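BH0236 protein (Bacillus halodurans, PDB 5T7A) is a family 56 carbohydrate-binding module that probably binds beta-1,3-glucan and so assists its hydrolysis. Local coordinates at residues 49-54 / 98-103. Residues are numbered along the deposited sequence; the frame is centred on the assembly and turned at random. Where two conformers were deposited one is given.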
loop_
_atom_site.group_PDB
_atom_site.type_symbol
_atom_site.label_atom_id
_atom_site.label_comp_id
_atom_site.label_asym_id
_atom_site.label_seq_id
_atom_site.Cartn_x
_atom_site.Cartn_y
_atom_site.Cartn_z
ATOM N N ILE A 49 2.319 -4.263 1.823
ATOM C CA ILE A 49 1.954 -2.828 1.661
ATOM C C ILE A 49 1.057 -2.478 2.808
ATOM O O ILE A 49 0.033 -3.169 3.062
ATOM C CB ILE A 49 1.191 -2.549 0.358
ATOM C CG1 ILE A 49 2.028 -2.984 -0.870
ATOM C CG2 ILE A 49 0.889 -1.058 0.222
ATOM C CD1 ILE A 49 1.267 -2.974 -2.172
ATOM N N PHE A 50 1.388 -1.383 3.511
ATOM C CA PHE A 50 0.569 -0.977 4.644
ATOM C C PHE A 50 0.120 0.454 4.456
ATOM O O PHE A 50 0.779 1.264 3.840
ATOM C CB PHE A 50 1.265 -1.117 5.973
ATOM C CG PHE A 50 2.337 -0.080 6.242
ATOM C CD1 PHE A 50 3.620 -0.253 5.724
ATOM C CD2 PHE A 50 2.067 1.069 6.972
ATOM C CE1 PHE A 50 4.620 0.673 5.996
ATOM C CE2 PHE A 50 3.053 2.037 7.227
ATOM C CZ PHE A 50 4.336 1.837 6.756
ATOM N N PHE A 51 -1.000 0.749 5.080
ATOM C CA PHE A 51 -1.615 2.107 5.078
ATOM C C PHE A 51 -2.241 2.338 6.456
ATOM O O PHE A 51 -3.127 1.595 6.890
ATOM C CB PHE A 51 -2.664 2.182 3.970
ATOM C CG PHE A 51 -3.261 3.576 3.768
ATOM C CD1 PHE A 51 -2.688 4.444 2.852
ATOM C CD2 PHE A 51 -4.342 4.008 4.533
ATOM C CE1 PHE A 51 -3.182 5.728 2.656
ATOM C CE2 PHE A 51 -4.828 5.252 4.341
ATOM C CZ PHE A 51 -4.260 6.115 3.445
ATOM N N ALA A 52 -1.707 3.298 7.189
ATOM C CA ALA A 52 -2.075 3.538 8.592
ATOM C C ALA A 52 -2.615 4.963 8.683
ATOM O O ALA A 52 -1.870 5.941 8.875
ATOM C CB ALA A 52 -0.845 3.343 9.493
ATOM N N PRO A 53 -3.935 5.123 8.540
ATOM C CA PRO A 53 -4.481 6.461 8.494
ATOM C C PRO A 53 -4.564 7.085 9.864
ATOM O O PRO A 53 -4.683 6.407 10.864
ATOM C CB PRO A 53 -5.870 6.268 7.869
ATOM C CG PRO A 53 -6.242 4.906 8.425
ATOM C CD PRO A 53 -4.978 4.091 8.338
ATOM N N THR A 54 -4.454 8.396 9.915
ATOM C CA THR A 54 -4.600 9.152 11.160
ATOM C C THR A 54 -5.996 9.308 11.638
ATOM O O THR A 54 -6.231 9.527 12.815
ATOM C CB THR A 54 -3.930 10.533 11.018
ATOM O OG1 THR A 54 -4.399 11.181 9.836
ATOM C CG2 THR A 54 -2.418 10.375 10.973
ATOM N N TYR A 98 2.667 1.615 -6.266
ATOM C CA TYR A 98 1.455 1.439 -5.495
ATOM C C TYR A 98 0.902 2.786 -5.107
ATOM O O TYR A 98 1.629 3.753 -4.890
ATOM C CB TYR A 98 1.680 0.585 -4.254
ATOM C CG TYR A 98 2.717 1.099 -3.291
ATOM C CD1 TYR A 98 4.080 0.878 -3.521
ATOM C CD2 TYR A 98 2.370 1.745 -2.116
ATOM C CE1 TYR A 98 5.034 1.333 -2.663
ATOM C CE2 TYR A 98 3.295 2.201 -1.257
ATOM C CZ TYR A 98 4.620 2.011 -1.486
ATOM O OH TYR A 98 5.547 2.486 -0.590
ATOM N N SER A 99 -0.433 2.861 -5.139
ATOM C CA SER A 99 -1.160 4.074 -4.716
ATOM C C SER A 99 -2.375 3.636 -3.956
ATOM O O SER A 99 -2.696 2.431 -3.950
ATOM C CB SER A 99 -1.562 4.898 -5.891
ATOM O OG SER A 99 -2.334 4.122 -6.806
ATOM N N PHE A 100 -3.019 4.576 -3.269
ATOM C CA PHE A 100 -4.161 4.252 -2.449
ATOM C C PHE A 100 -5.362 5.101 -2.748
ATOM O O PHE A 100 -5.223 6.289 -3.073
ATOM C CB PHE A 100 -3.822 4.424 -0.952
ATOM C CG PHE A 100 -2.586 3.652 -0.532
ATOM C CD1 PHE A 100 -2.670 2.350 -0.118
ATOM C CD2 PHE A 100 -1.330 4.274 -0.575
ATOM C CE1 PHE A 100 -1.511 1.651 0.282
ATOM C CE2 PHE A 100 -0.229 3.593 -0.207
ATOM C CZ PHE A 100 -0.282 2.278 0.215
ATOM N N THR A 101 -6.531 4.516 -2.489
ATOM C CA THR A 101 -7.753 5.304 -2.411
ATOM C C THR A 101 -8.295 5.007 -1.010
ATOM O O THR A 101 -8.597 3.851 -0.716
ATOM C CB THR A 101 -8.745 4.941 -3.541
ATOM O OG1 THR A 101 -8.188 5.283 -4.816
ATOM C CG2 THR A 101 -10.057 5.687 -3.346
ATOM N N TYR A 102 -8.437 6.055 -0.198
ATOM C CA TYR A 102 -8.851 5.907 1.173
ATOM C C TYR A 102 -10.023 6.776 1.508
ATOM O O TYR A 102 -10.157 7.881 1.055
ATOM C CB TYR A 102 -7.715 6.244 2.139
ATOM C CG TYR A 102 -7.156 7.595 2.061
ATOM C CD1 TYR A 102 -6.193 7.946 1.132
ATOM C CD2 TYR A 102 -7.537 8.572 3.022
ATOM C CE1 TYR A 102 -5.671 9.243 1.122
ATOM C CE2 TYR A 102 -7.015 9.836 3.011
ATOM C CZ TYR A 102 -6.057 10.186 2.079
ATOM O OH TYR A 102 -5.530 11.444 2.045
ATOM N N GLU A 103 -10.893 6.229 2.328
ATOM C CA GLU A 103 -12.059 6.987 2.783
ATOM C C GLU A 103 -11.621 7.803 4.034
ATOM O O GLU A 103 -10.793 7.354 4.868
ATOM C CB GLU A 103 -13.132 6.012 3.139
ATOM C CG GLU A 103 -14.482 6.636 3.470
ATOM C CD GLU A 103 -14.664 6.956 4.925
ATOM O OE1 GLU A 103 -13.871 6.547 5.807
ATOM O OE2 GLU A 103 -15.674 7.672 5.206
#
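Phe51 reaches across from its strand to lie between Phe100 and Tyr102, touching each with a different part of its ring; the three form an aromatic cluster. Its CD1 sits over one face of the Phe100 ring, 3.5 Å from Phe100 CG and offset toward the rim, with the two planes inclined at 46°. Farther out, Phe51 CZ lies over a face of Tyr102, 3.5 Å from Tyr102 CD1; these rings are also oblique. Phe51 CG is anti to the backbone N (chi1 -174°), which carries the ring across to both partners. Ile49 meets the rim of the Phe100 ring: its CG2 lies at the edge, 3.5 Å from Phe100 CZ, while the same methyl approaches Tyr98 CD2 at 3.9 Å. A branched aliphatic side chain suits this place, since the other branch carries Ile49 CD1 to within 4.1 Å of Tyr98 CB.

No hydrogen bond links the segments, and flat, wholly apolar rings suit Phe51 and Phe100 in this buried interior. With their axes 9.4 Å apart and 36° from parallel, 49-53 and 98-103 face each other across a beta-sandwich-like fold, where alternate residues point inward: Ile49 and Phe51 from one side, Tyr98, Phe100 and Tyr102 from the other. Each strand is held in place by its own neighbours. Ile49 and Phe51 form backbone hydrogen bonds with Arg85 and Trp83, and Phe100 N is bonded to Thr111 OG1. Tyr35 stacks on Phe51, and Ala37 packs against both Phe51 and Phe100. A tyrosine suits position 102 because it offers apolar ring carbons to Phe51 while its hydroxyl is hydrogen-bonded to Asp34 OD2.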